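Local coordinates for hypothetical protein (Streptococcus pneumoniae, PDB 2HIY), which is of unknown function, a conserved bacterial protein of the DUF1697 family whose chain folds into two four-stranded antiparallel sheets with helices packed around them, at residues 104-109 with 138-143; 93-98 with 128-133; 73-78 with 162-167. All blocks are in the same frame, centred on the assembly; numbering follows the deposited sequence. Where two conformers were deposited one is given.

Contact 1 (104-109 with 138-143); sequences DFLFYT and IFWGKF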
loop_
_atom_site.group_PDB
_atom_site.type_symbol
_atom_site.label_atom_id
_atom_site.label_comp_id
_atom_site.label_asym_id
_atom_site.label_seq_id
_atom_site.Cartn_x
_atom_site.Cartn_y
_atom_site.Cartn_z
ATOM N N ASP D 104 -20.626 -12.432 4.627
ATOM C CA ASP D 104 -21.009 -11.179 3.993
ATOM C C ASP D 104 -22.440 -11.219 3.518
ATOM O O ASP D 104 -22.944 -12.287 3.154
ATOM C CB ASP D 104 -20.072 -10.906 2.831
ATOM C CG ASP D 104 -18.633 -10.784 3.310
ATOM O OD1 ASP D 104 -18.331 -9.815 4.043
ATOM O OD2 ASP D 104 -17.803 -11.682 3.026
ATOM N N PHE D 105 -23.082 -10.045 3.505
ATOM C CA PHE D 105 -24.396 -9.936 2.901
ATOM C C PHE D 105 -24.242 -9.001 1.707
ATOM O O PHE D 105 -23.725 -7.894 1.864
ATOM C CB PHE D 105 -25.422 -9.374 3.874
ATOM C CG PHE D 105 -26.844 -9.581 3.415
ATOM C CD1 PHE D 105 -27.434 -10.819 3.543
ATOM C CD2 PHE D 105 -27.566 -8.560 2.817
ATOM C CE1 PHE D 105 -28.733 -11.030 3.137
ATOM C CE2 PHE D 105 -28.855 -8.751 2.423
ATOM C CZ PHE D 105 -29.448 -10.003 2.570
ATOM N N LEU D 106 -24.711 -9.444 0.557
ATOM C CA LEU D 106 -24.667 -8.640 -0.667
ATOM C C LEU D 106 -26.056 -8.032 -0.859
ATOM O O LEU D 106 -26.964 -8.710 -1.343
ATOM C CB LEU D 106 -24.308 -9.523 -1.875
ATOM C CG LEU D 106 -22.867 -10.062 -1.940
ATOM C CD1 LEU D 106 -22.591 -11.051 -0.801
ATOM C CD2 LEU D 106 -22.661 -10.794 -3.257
ATOM N N PHE D 107 -26.226 -6.774 -0.442
ATOM C CA PHE D 107 -27.542 -6.141 -0.525
ATOM C C PHE D 107 -27.860 -5.753 -1.960
ATOM O O PHE D 107 -27.049 -5.110 -2.651
ATOM C CB PHE D 107 -27.585 -4.855 0.283
ATOM C CG PHE D 107 -27.694 -5.047 1.775
ATOM C CD1 PHE D 107 -28.944 -5.167 2.392
ATOM C CD2 PHE D 107 -26.547 -5.016 2.611
ATOM C CE1 PHE D 107 -29.054 -5.301 3.808
ATOM C CE2 PHE D 107 -26.659 -5.134 4.007
ATOM C CZ PHE D 107 -27.912 -5.284 4.586
ATOM N N TYR D 108 -29.048 -6.133 -2.422
ATOM C CA TYR D 108 -29.516 -5.671 -3.709
ATOM C C TYR D 108 -29.706 -4.161 -3.692
ATOM O O TYR D 108 -29.920 -3.565 -2.657
ATOM C CB TYR D 108 -30.825 -6.369 -4.056
ATOM C CG TYR D 108 -30.728 -7.889 -4.161
ATOM C CD1 TYR D 108 -29.609 -8.518 -4.724
ATOM C CD2 TYR D 108 -31.809 -8.690 -3.747
ATOM C CE1 TYR D 108 -29.557 -9.942 -4.834
ATOM C CE2 TYR D 108 -31.760 -10.082 -3.862
ATOM C CZ TYR D 108 -30.657 -10.680 -4.418
ATOM O OH TYR D 108 -30.655 -12.071 -4.544
ATOM N N THR D 109 -29.635 -3.533 -4.858
ATOM C CA THR D 109 -29.848 -2.093 -4.992
ATOM C C THR D 109 -31.124 -1.810 -5.786
ATOM O O THR D 109 -31.666 -2.666 -6.469
ATOM C CB THR D 109 -28.677 -1.449 -5.718
ATOM O OG1 THR D 109 -28.497 -2.095 -6.988
ATOM C CG2 THR D 109 -27.379 -1.532 -4.892
ATOM N N ILE D 138 -27.997 -11.395 -0.812
ATOM C CA ILE D 138 -27.410 -12.750 -0.783
ATOM C C ILE D 138 -26.582 -12.914 0.482
ATOM O O ILE D 138 -25.680 -12.107 0.743
ATOM C CB ILE D 138 -26.476 -12.981 -1.996
ATOM C CG1 ILE D 138 -27.228 -12.663 -3.287
ATOM C CG2 ILE D 138 -25.963 -14.435 -2.014
ATOM C CD1 ILE D 138 -26.357 -12.718 -4.539
ATOM N N PHE D 139 -26.896 -13.924 1.305
ATOM C CA PHE D 139 -26.003 -14.324 2.383
ATOM C C PHE D 139 -24.882 -15.169 1.798
ATOM O O PHE D 139 -25.166 -16.108 1.057
ATOM C CB PHE D 139 -26.743 -15.226 3.387
ATOM C CG PHE D 139 -28.001 -14.634 3.993
ATOM C CD1 PHE D 139 -27.922 -13.928 5.190
ATOM C CD2 PHE D 139 -29.268 -14.837 3.409
ATOM C CE1 PHE D 139 -29.079 -13.414 5.793
ATOM C CE2 PHE D 139 -30.410 -14.320 3.992
ATOM C CZ PHE D 139 -30.313 -13.621 5.207
ATOM N N TRP D 140 -23.627 -14.899 2.145
ATOM C CA TRP D 140 -22.533 -15.663 1.527
ATOM C C TRP D 140 -21.442 -15.872 2.534
ATOM O O TRP D 140 -20.779 -14.913 2.999
ATOM C CB TRP D 140 -22.040 -14.922 0.294
ATOM C CG TRP D 140 -21.266 -15.704 -0.701
ATOM C CD1 TRP D 140 -20.448 -16.801 -0.513
ATOM C CD2 TRP D 140 -21.239 -15.431 -2.101
ATOM N NE1 TRP D 140 -19.909 -17.231 -1.721
ATOM C CE2 TRP D 140 -20.390 -16.398 -2.711
ATOM C CE3 TRP D 140 -21.853 -14.461 -2.913
ATOM C CZ2 TRP D 140 -20.142 -16.412 -4.099
ATOM C CZ3 TRP D 140 -21.608 -14.474 -4.290
ATOM C CH2 TRP D 140 -20.761 -15.452 -4.861
ATOM N N GLY D 141 -21.269 -17.130 2.948
ATOM C CA GLY D 141 -20.323 -17.494 4.003
ATOM C C GLY D 141 -19.160 -18.233 3.378
ATOM O O GLY D 141 -19.337 -19.033 2.458
ATOM N N LYS D 142 -17.970 -17.936 3.881
ATOM C CA LYS D 142 -16.770 -18.646 3.471
ATOM C C LYS D 142 -16.186 -19.309 4.723
ATOM O O LYS D 142 -15.952 -18.656 5.742
ATOM C CB LYS D 142 -15.762 -17.656 2.836
ATOM C CG LYS D 142 -16.120 -17.153 1.412
ATOM C CD LYS D 142 -17.307 -16.204 1.311
ATOM C CE LYS D 142 -17.156 -14.956 2.131
ATOM N NZ LYS D 142 -18.262 -13.987 1.799
ATOM N N PHE D 143 -15.941 -20.615 4.658
ATOM C CA PHE D 143 -15.685 -21.366 5.891
ATOM C C PHE D 143 -14.351 -21.121 6.506
ATOM O O PHE D 143 -14.253 -21.133 7.745
ATOM C CB PHE D 143 -15.900 -22.854 5.670
ATOM C CG PHE D 143 -17.330 -23.209 5.441
ATOM C CD1 PHE D 143 -18.212 -23.221 6.510
ATOM C CD2 PHE D 143 -17.809 -23.524 4.185
ATOM C CE1 PHE D 143 -19.563 -23.532 6.316
ATOM C CE2 PHE D 143 -19.173 -23.844 3.966
ATOM C CZ PHE D 143 -20.039 -23.835 5.052
#

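Contact 2 (93-98 with 128-133); sequences PAWWSR and DEVLYF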
loop_
_atom_site.group_PDB
_atom_site.type_symbol
_atom_site.label_atom_id
_atom_site.label_comp_id
_atom_site.label_asym_id
_atom_site.label_seq_id
_atom_site.Cartn_x
_atom_site.Cartn_y
_atom_site.Cartn_z
ATOM N N PRO D 93 -30.280 -18.141 7.236
ATOM C CA PRO D 93 -29.742 -19.503 7.164
ATOM C C PRO D 93 -29.208 -19.956 8.532
ATOM O O PRO D 93 -28.663 -19.140 9.286
ATOM C CB PRO D 93 -28.603 -19.384 6.146
ATOM C CG PRO D 93 -28.990 -18.157 5.294
ATOM C CD PRO D 93 -29.620 -17.216 6.287
ATOM N N ALA D 94 -29.272 -21.243 8.835
ATOM C CA ALA D 94 -28.774 -21.713 10.136
ATOM C C ALA D 94 -27.280 -21.465 10.250
ATOM O O ALA D 94 -26.758 -21.161 11.344
ATOM C CB ALA D 94 -29.110 -23.173 10.334
ATOM N N TRP D 95 -26.569 -21.507 9.132
ATOM C CA TRP D 95 -25.118 -21.330 9.178
ATOM C C TRP D 95 -24.730 -19.873 9.375
ATOM O O TRP D 95 -23.586 -19.571 9.722
ATOM C CB TRP D 95 -24.470 -21.915 7.921
ATOM C CG TRP D 95 -25.089 -21.463 6.614
ATOM C CD1 TRP D 95 -25.999 -22.159 5.863
ATOM C CD2 TRP D 95 -24.796 -20.265 5.890
ATOM N NE1 TRP D 95 -26.305 -21.456 4.714
ATOM C CE2 TRP D 95 -25.581 -20.295 4.719
ATOM C CE3 TRP D 95 -23.959 -19.160 6.115
ATOM C CZ2 TRP D 95 -25.532 -19.275 3.757
ATOM C CZ3 TRP D 95 -23.927 -18.152 5.150
ATOM C CH2 TRP D 95 -24.717 -18.217 4.007
ATOM N N TRP D 96 -25.670 -18.952 9.177
ATOM C CA TRP D 96 -25.346 -17.539 9.285
ATOM C C TRP D 96 -24.941 -17.151 10.692
ATOM O O TRP D 96 -24.218 -16.164 10.879
ATOM C CB TRP D 96 -26.545 -16.715 8.816
ATOM C CG TRP D 96 -26.390 -15.212 8.788
ATOM C CD1 TRP D 96 -27.027 -14.325 9.578
ATOM C CD2 TRP D 96 -25.611 -14.458 7.848
ATOM N NE1 TRP D 96 -26.689 -13.035 9.219
ATOM C CE2 TRP D 96 -25.800 -13.091 8.178
ATOM C CE3 TRP D 96 -24.758 -14.798 6.790
ATOM C CZ2 TRP D 96 -25.215 -12.062 7.439
ATOM C CZ3 TRP D 96 -24.150 -13.777 6.083
ATOM C CH2 TRP D 96 -24.376 -12.416 6.417
ATOM N N SER D 97 -25.384 -17.888 11.698
ATOM C CA SER D 97 -24.982 -17.554 13.058
ATOM C C SER D 97 -23.700 -18.257 13.517
ATOM O O SER D 97 -23.179 -17.939 14.586
ATOM C CB SER D 97 -26.121 -17.826 14.046
ATOM O OG SER D 97 -26.469 -19.190 14.029
ATOM N N ARG D 98 -23.186 -19.196 12.716
ATOM C CA ARG D 98 -22.019 -19.993 13.098
ATOM C C ARG D 98 -20.693 -19.274 12.817
ATOM O O ARG D 98 -20.659 -18.283 12.078
ATOM C CB ARG D 98 -22.023 -21.327 12.357
ATOM C CG ARG D 98 -23.213 -22.174 12.689
ATOM C CD ARG D 98 -23.071 -23.524 11.996
ATOM N NE ARG D 98 -24.301 -24.255 12.269
ATOM C CZ ARG D 98 -25.119 -24.751 11.334
ATOM N NH1 ARG D 98 -24.768 -24.719 10.053
ATOM N NH2 ARG D 98 -26.255 -25.312 11.719
ATOM N N ASP D 128 -15.235 -23.645 -1.031
ATOM C CA ASP D 128 -15.423 -23.821 0.426
ATOM C C ASP D 128 -16.269 -22.662 0.978
ATOM O O ASP D 128 -15.814 -21.797 1.733
ATOM C CB ASP D 128 -14.085 -23.904 1.136
ATOM C CG ASP D 128 -14.200 -24.424 2.567
ATOM O OD1 ASP D 128 -15.234 -25.076 2.871
ATOM O OD2 ASP D 128 -13.247 -24.154 3.341
ATOM N N GLU D 129 -17.537 -22.694 0.586
ATOM C CA GLU D 129 -18.426 -21.576 0.822
ATOM C C GLU D 129 -19.845 -22.038 0.662
ATOM O O GLU D 129 -20.107 -23.119 0.109
ATOM C CB GLU D 129 -18.114 -20.440 -0.178
ATOM C CG GLU D 129 -18.475 -20.788 -1.620
ATOM C CD GLU D 129 -17.653 -20.016 -2.610
ATOM O OE1 GLU D 129 -17.722 -18.761 -2.607
ATOM O OE2 GLU D 129 -16.896 -20.647 -3.376
ATOM N N VAL D 130 -20.755 -21.170 1.087
ATOM C CA VAL D 130 -22.174 -21.454 1.079
ATOM C C VAL D 130 -22.912 -20.134 0.872
ATOM O O VAL D 130 -22.541 -19.107 1.456
ATOM C CB VAL D 130 -22.608 -22.131 2.394
ATOM C CG1 VAL D 130 -22.323 -21.219 3.594
ATOM C CG2 VAL D 130 -24.084 -22.554 2.328
ATOM N N LEU D 131 -23.940 -20.135 0.038
ATOM C CA LEU D 131 -24.696 -18.902 -0.141
ATOM C C LEU D 131 -26.181 -19.191 -0.172
ATOM O O LEU D 131 -26.583 -20.313 -0.538
ATOM C CB LEU D 131 -24.222 -18.088 -1.372
ATOM C CG LEU D 131 -24.414 -18.751 -2.747
ATOM C CD1 LEU D 131 -25.776 -18.390 -3.371
ATOM C CD2 LEU D 131 -23.352 -18.262 -3.698
ATOM N N TYR D 132 -26.983 -18.190 0.143
ATOM C CA TYR D 132 -28.420 -18.336 0.151
ATOM C C TYR D 132 -29.030 -17.048 -0.381
ATOM O O TYR D 132 -28.664 -15.974 0.074
ATOM C CB TYR D 132 -28.920 -18.651 1.567
ATOM C CG TYR D 132 -30.410 -18.889 1.637
ATOM C CD1 TYR D 132 -30.911 -20.163 1.436
ATOM C CD2 TYR D 132 -31.310 -17.848 1.870
ATOM C CE1 TYR D 132 -32.270 -20.411 1.486
ATOM C CE2 TYR D 132 -32.684 -18.084 1.895
ATOM C CZ TYR D 132 -33.131 -19.370 1.691
ATOM O OH TYR D 132 -34.494 -19.638 1.742
ATOM N N PHE D 133 -29.984 -17.145 -1.300
ATOM C CA PHE D 133 -30.620 -15.970 -1.866
ATOM C C PHE D 133 -31.763 -15.536 -0.973
ATOM O O PHE D 133 -32.794 -16.220 -0.925
ATOM C CB PHE D 133 -31.153 -16.310 -3.277
ATOM C CG PHE D 133 -30.065 -16.584 -4.265
ATOM C CD1 PHE D 133 -29.293 -15.561 -4.802
ATOM C CD2 PHE D 133 -29.806 -17.885 -4.669
ATOM C CE1 PHE D 133 -28.270 -15.850 -5.693
ATOM C CE2 PHE D 133 -28.784 -18.162 -5.582
ATOM C CZ PHE D 133 -28.013 -17.121 -6.089
#

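Contact 3 (73-78 with 162-167); sequences FIQSFS and FYRHIT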
loop_
_atom_site.group_PDB
_atom_site.type_symbol
_atom_site.label_atom_id
_atom_site.label_comp_id
_atom_site.label_asym_id
_atom_site.label_seq_id
_atom_site.Cartn_x
_atom_site.Cartn_y
_atom_site.Cartn_z
ATOM N N PHE D 73 -20.635 10.075 -8.142
ATOM C CA PHE D 73 -20.016 8.746 -8.063
ATOM C C PHE D 73 -20.874 7.736 -7.303
ATOM O O PHE D 73 -20.560 6.544 -7.286
ATOM C CB PHE D 73 -18.634 8.865 -7.419
ATOM C CG PHE D 73 -18.626 9.677 -6.142
ATOM C CD1 PHE D 73 -18.987 9.083 -4.936
ATOM C CD2 PHE D 73 -18.274 11.031 -6.143
ATOM C CE1 PHE D 73 -19.014 9.818 -3.763
ATOM C CE2 PHE D 73 -18.274 11.757 -4.964
ATOM C CZ PHE D 73 -18.640 11.142 -3.766
ATOM N N ILE D 74 -21.945 8.190 -6.655
ATOM C CA ILE D 74 -22.900 7.249 -6.031
ATOM C C ILE D 74 -23.926 6.898 -7.107
ATOM O O ILE D 74 -24.851 7.671 -7.380
ATOM C CB ILE D 74 -23.556 7.856 -4.766
ATOM C CG1 ILE D 74 -22.463 8.130 -3.701
ATOM C CG2 ILE D 74 -24.663 6.914 -4.229
ATOM C CD1 ILE D 74 -22.951 8.778 -2.385
ATOM N N GLN D 75 -23.715 5.765 -7.762
ATOM C CA GLN D 75 -24.470 5.388 -8.948
ATOM C C GLN D 75 -25.397 4.195 -8.747
ATOM O O GLN D 75 -26.063 3.751 -9.690
ATOM C CB GLN D 75 -23.491 5.139 -10.114
ATOM C CG GLN D 75 -22.875 6.454 -10.599
ATOM C CD GLN D 75 -21.760 6.299 -11.593
ATOM O OE1 GLN D 75 -21.601 5.251 -12.215
ATOM N NE2 GLN D 75 -20.979 7.363 -11.763
ATOM N N SER D 76 -25.424 3.687 -7.520
ATOM C CA SER D 76 -26.403 2.698 -7.096
ATOM C C SER D 76 -26.593 2.886 -5.607
ATOM O O SER D 76 -25.726 3.449 -4.915
ATOM C CB SER D 76 -25.877 1.267 -7.355
ATOM O OG SER D 76 -24.810 0.908 -6.455
ATOM N N PHE D 77 -27.733 2.443 -5.087
ATOM C CA PHE D 77 -27.894 2.414 -3.646
ATOM C C PHE D 77 -28.932 1.379 -3.275
ATOM O O PHE D 77 -29.815 1.063 -4.084
ATOM C CB PHE D 77 -28.257 3.808 -3.079
ATOM C CG PHE D 77 -29.513 4.417 -3.662
ATOM C CD1 PHE D 77 -30.779 4.180 -3.123
ATOM C CD2 PHE D 77 -29.414 5.335 -4.693
ATOM C CE1 PHE D 77 -31.926 4.785 -3.661
ATOM C CE2 PHE D 77 -30.562 5.952 -5.224
ATOM C CZ PHE D 77 -31.814 5.671 -4.710
ATOM N N SER D 78 -28.832 0.887 -2.040
ATOM C CA SER D 78 -29.841 0.025 -1.464
ATOM C C SER D 78 -30.718 0.872 -0.540
ATOM O O SER D 78 -30.208 1.737 0.179
ATOM C CB SER D 78 -29.188 -1.065 -0.629
ATOM O OG SER D 78 -28.201 -1.752 -1.390
ATOM N N PHE D 162 -22.710 -7.255 -12.128
ATOM C CA PHE D 162 -23.527 -6.674 -11.081
ATOM C C PHE D 162 -22.728 -6.083 -9.926
ATOM O O PHE D 162 -23.308 -5.527 -9.001
ATOM C CB PHE D 162 -24.602 -7.697 -10.596
ATOM C CG PHE D 162 -24.062 -8.878 -9.801
ATOM C CD1 PHE D 162 -23.676 -8.738 -8.473
ATOM C CD2 PHE D 162 -24.017 -10.172 -10.372
ATOM C CE1 PHE D 162 -23.175 -9.823 -7.747
ATOM C CE2 PHE D 162 -23.539 -11.249 -9.651
ATOM C CZ PHE D 162 -23.136 -11.090 -8.324
ATOM N N TYR D 163 -21.403 -6.220 -9.952
ATOM C CA TYR D 163 -20.625 -5.854 -8.803
ATOM C C TYR D 163 -20.849 -4.447 -8.261
ATOM O O TYR D 163 -20.953 -4.266 -7.031
ATOM C CB TYR D 163 -19.142 -6.038 -9.134
ATOM C CG TYR D 163 -18.238 -5.828 -7.955
ATOM C CD1 TYR D 163 -18.103 -6.827 -6.997
ATOM C CD2 TYR D 163 -17.543 -4.620 -7.765
ATOM C CE1 TYR D 163 -17.295 -6.653 -5.884
ATOM C CE2 TYR D 163 -16.700 -4.449 -6.645
ATOM C CZ TYR D 163 -16.605 -5.488 -5.720
ATOM O OH TYR D 163 -15.792 -5.359 -4.606
ATOM N N ARG D 164 -20.915 -3.460 -9.148
ATOM C CA ARG D 164 -21.084 -2.073 -8.701
ATOM C C ARG D 164 -22.536 -1.768 -8.367
ATOM O O ARG D 164 -22.872 -0.621 -8.030
ATOM C CB ARG D 164 -20.557 -1.106 -9.756
ATOM C CG ARG D 164 -19.022 -1.157 -9.891
ATOM C CD ARG D 164 -18.485 -0.306 -11.074
ATOM N NE ARG D 164 -19.168 0.975 -11.219
ATOM C CZ ARG D 164 -18.810 2.095 -10.610
ATOM N NH1 ARG D 164 -17.740 2.118 -9.818
ATOM N NH2 ARG D 164 -19.529 3.203 -10.808
ATOM N N HIS D 165 -23.406 -2.779 -8.457
ATOM C CA HIS D 165 -24.849 -2.627 -8.221
ATOM C C HIS D 165 -25.314 -3.495 -7.076
ATOM O O HIS D 165 -26.508 -3.825 -6.989
ATOM C CB HIS D 165 -25.609 -2.893 -9.509
ATOM C CG HIS D 165 -25.230 -1.929 -10.570
ATOM N ND1 HIS D 165 -24.249 -2.183 -11.502
ATOM C CD2 HIS D 165 -25.628 -0.657 -10.761
ATOM C CE1 HIS D 165 -24.090 -1.109 -12.257
ATOM N NE2 HIS D 165 -24.924 -0.176 -11.839
ATOM N N ILE D 166 -24.380 -3.891 -6.224
ATOM C CA ILE D 166 -24.726 -4.491 -4.939
ATOM C C ILE D 166 -23.968 -3.747 -3.868
ATOM O O ILE D 166 -22.942 -3.123 -4.169
ATOM C CB ILE D 166 -24.391 -5.991 -4.856
ATOM C CG1 ILE D 166 -22.935 -6.226 -5.232
ATOM C CG2 ILE D 166 -25.374 -6.802 -5.690
ATOM C CD1 ILE D 166 -22.405 -7.599 -4.945
ATOM N N THR D 167 -24.450 -3.826 -2.642
ATOM C CA THR D 167 -23.783 -3.155 -1.551
ATOM C C THR D 167 -23.370 -4.228 -0.552
ATOM O O THR D 167 -24.217 -4.830 0.099
ATOM C CB THR D 167 -24.733 -2.144 -0.883
ATOM O OG1 THR D 167 -25.400 -1.374 -1.912
ATOM C CG2 THR D 167 -23.960 -1.258 0.037
HETATM O O HOH W 1 -18.915 5.429 -9.264
HETATM O O HOH W 2 -24.708 0.805 -3.470
#

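Contact 1 (104-109 with 138-143)
Two antiparallel central strands of a four-stranded sheet meet here, 102-108 and 137-142, with Phe105 and Phe139 as a non-hydrogen-bonded pair between two hydrogen-bonded ones. Asp104 with Trp140 and Leu106 with Ile138 each exchange two backbone bonds, the shortest being Leu106 N to Ile138 O at 2.8 Å. On the face of Phe105 and Phe139 the rings form a T-shaped pair, centroids 4.7 Å apart and planes at 74°. The edge of Phe105 enters over the face of Phe139, CE1 standing above the ring centre; CG of Phe105, anti to the backbone N (chi1 -165°), swings the ring over the neighbouring strand. Trp96 adds a further edge-to-face contact to Phe139, and Phe174 meets Phe105. The opposite face carries Asp104, Leu106, Ile138 and Trp140: Leu106 CD2 lies 3.8 Å from Trp140 CE3, and the side chains of Tyr108 and Ile138 cross at about a right angle, Tyr108 CE1 3.9 Å from Ile138 CG1. The indole nitrogen of Trp140 is bonded to Glu129. At the end of the pairing, Lys142, bent at chi2 and chi3, folds back so that NZ forms a salt bridge with Asp104 OD2 (2.7 Å), using the anti lone pair of that oxygen. The same NZ donates to Trp140 O at 2.9 Å from above the carbonyl plane, while Asp104 N reaches this oxygen from the opposite face. Trp140 O is thus gripped by two donors, and the ammonium, also in cation-pi contact with Tyr153, probably has its charge largely balanced by Asp104.

Contact 2 (93-98 with 128-133)
Trp95 lays its indole against Val130, joining the 3-10 turn at 94-97 to strand 129-133, an outermost strand of its four-stranded antiparallel sheet. The turn follows helix 82-89 and leads toward strand 102-108, and its backbone is closed by Trp96 N to Pro93 O and Arg98 N to Trp95 O. The tight part is a CH-pi contact: in the conformer of Val130 given here (a second was deposited), CG1 stands 3.4 Å from the centroid of the six-membered ring of Trp95, only 8° off the ring normal. The second methyl, CG2, covers the pyrrole end of the same face, 3.4 Å from NE1. Val130 thus sets both methyls on one face of the indole, CG1 lying between the backbone N and the carbonyl carbon (chi1 60°) and CG2 anti to N. Pro93 CB packs over the other face of the indole, toward its rim, so that the ring is sandwiched between the proline just before the turn and a valine of the strand. Phe139 on the adjacent strand also touches both Pro93 and Trp95, tying the turn to the sheet beyond its edge strand. Contact thins toward Tyr132, which is exposed: Pro93 CG meets it at CB and the near end of its ring, obliquely, and Trp95 CZ2 comes no nearer to Tyr132 CB than 4.1 Å. Leu131 is directed to the opposite side of the strand, toward Val121 of helix 114-122, and gives the turn little more than backbone. At this looser end the closest approach is Pro93 CG to Tyr132 CB, 3.8 Å.

Contact 3 (73-78 with 162-167)
Ser76 and Ser78 reach across to Arg164 and Thr167, joining the loop that leads into strand 78-81 to the turn and strand start at 162-167, and so bringing elements of the two sheets together. Direct hydrogen bonds come first. Ser76 OG donates to Arg164 O at 2.9 Å; chi1 of 71° places the hydroxyl between the backbone N and the carbonyl carbon and aims it at the neighbouring segment. The turn that presents this carbonyl is closed by His165 N to Phe162 O, 2.8 Å. Deeper in, Thr167 OG1 and Ser78 OG lie 2.9 Å apart, hydroxyl against hydroxyl, and Ser78 OG is also bonded to Tyr108 O. At the exposed end Arg164 NH2 makes a weak bond to Gln75 OE1, 3.2 Å and bent to 124° at the hydrogen. The oxygen sits at the edge of the guanidinium, but the amide plane is turned 73° from it; Gln75 NE2 is held separately by Pro72 O. Two waters add bridges, one at the exposed end and one between Ser76 and Thr167. The first accepts from Arg164 NH2 and donates to Phe73 O, 2.8 Å from each, which gives this nitrogen a second partner. The other donates to Ser76 OG at 3.0 Å and is bonded to Thr167 OG1, linking the hydroxyls of Ser76 and Thr167. Van der Waals contact is slight: Ser76 CB touches His165 CD2, set obliquely to its ring. Asn33 of a second subunit packs on Arg164. Around the contact, Phe77 turns to helix 56-70, Thr167 pairs through its backbone with Phe107 of strand 102-108, and Ser78 pairs with Leu10 of strand 5-10.

How the contacts relate
Contacts 1 and 2 have centres 9 Å apart and share one antiparallel sheet, ordered 129-133, 137-142, 102-108, 166-170: contact 1 joins its two central strands, whereas contact 2 lays a turn on an edge strand. Contact 3, about 14 Å from contact 1 and 23 Å from contact 2 between centres, lies by the opposite edge strand, 166-170, where the approach to strand 78-81 of the other sheet comes alongside. Along the chain the segments of contacts 1 and 2 alternate, and both contacts are nested inside the loop closed by 73-78 with 162-167. Contact 3 thus brings together the two ends of the chain section that supplies most of this sheet.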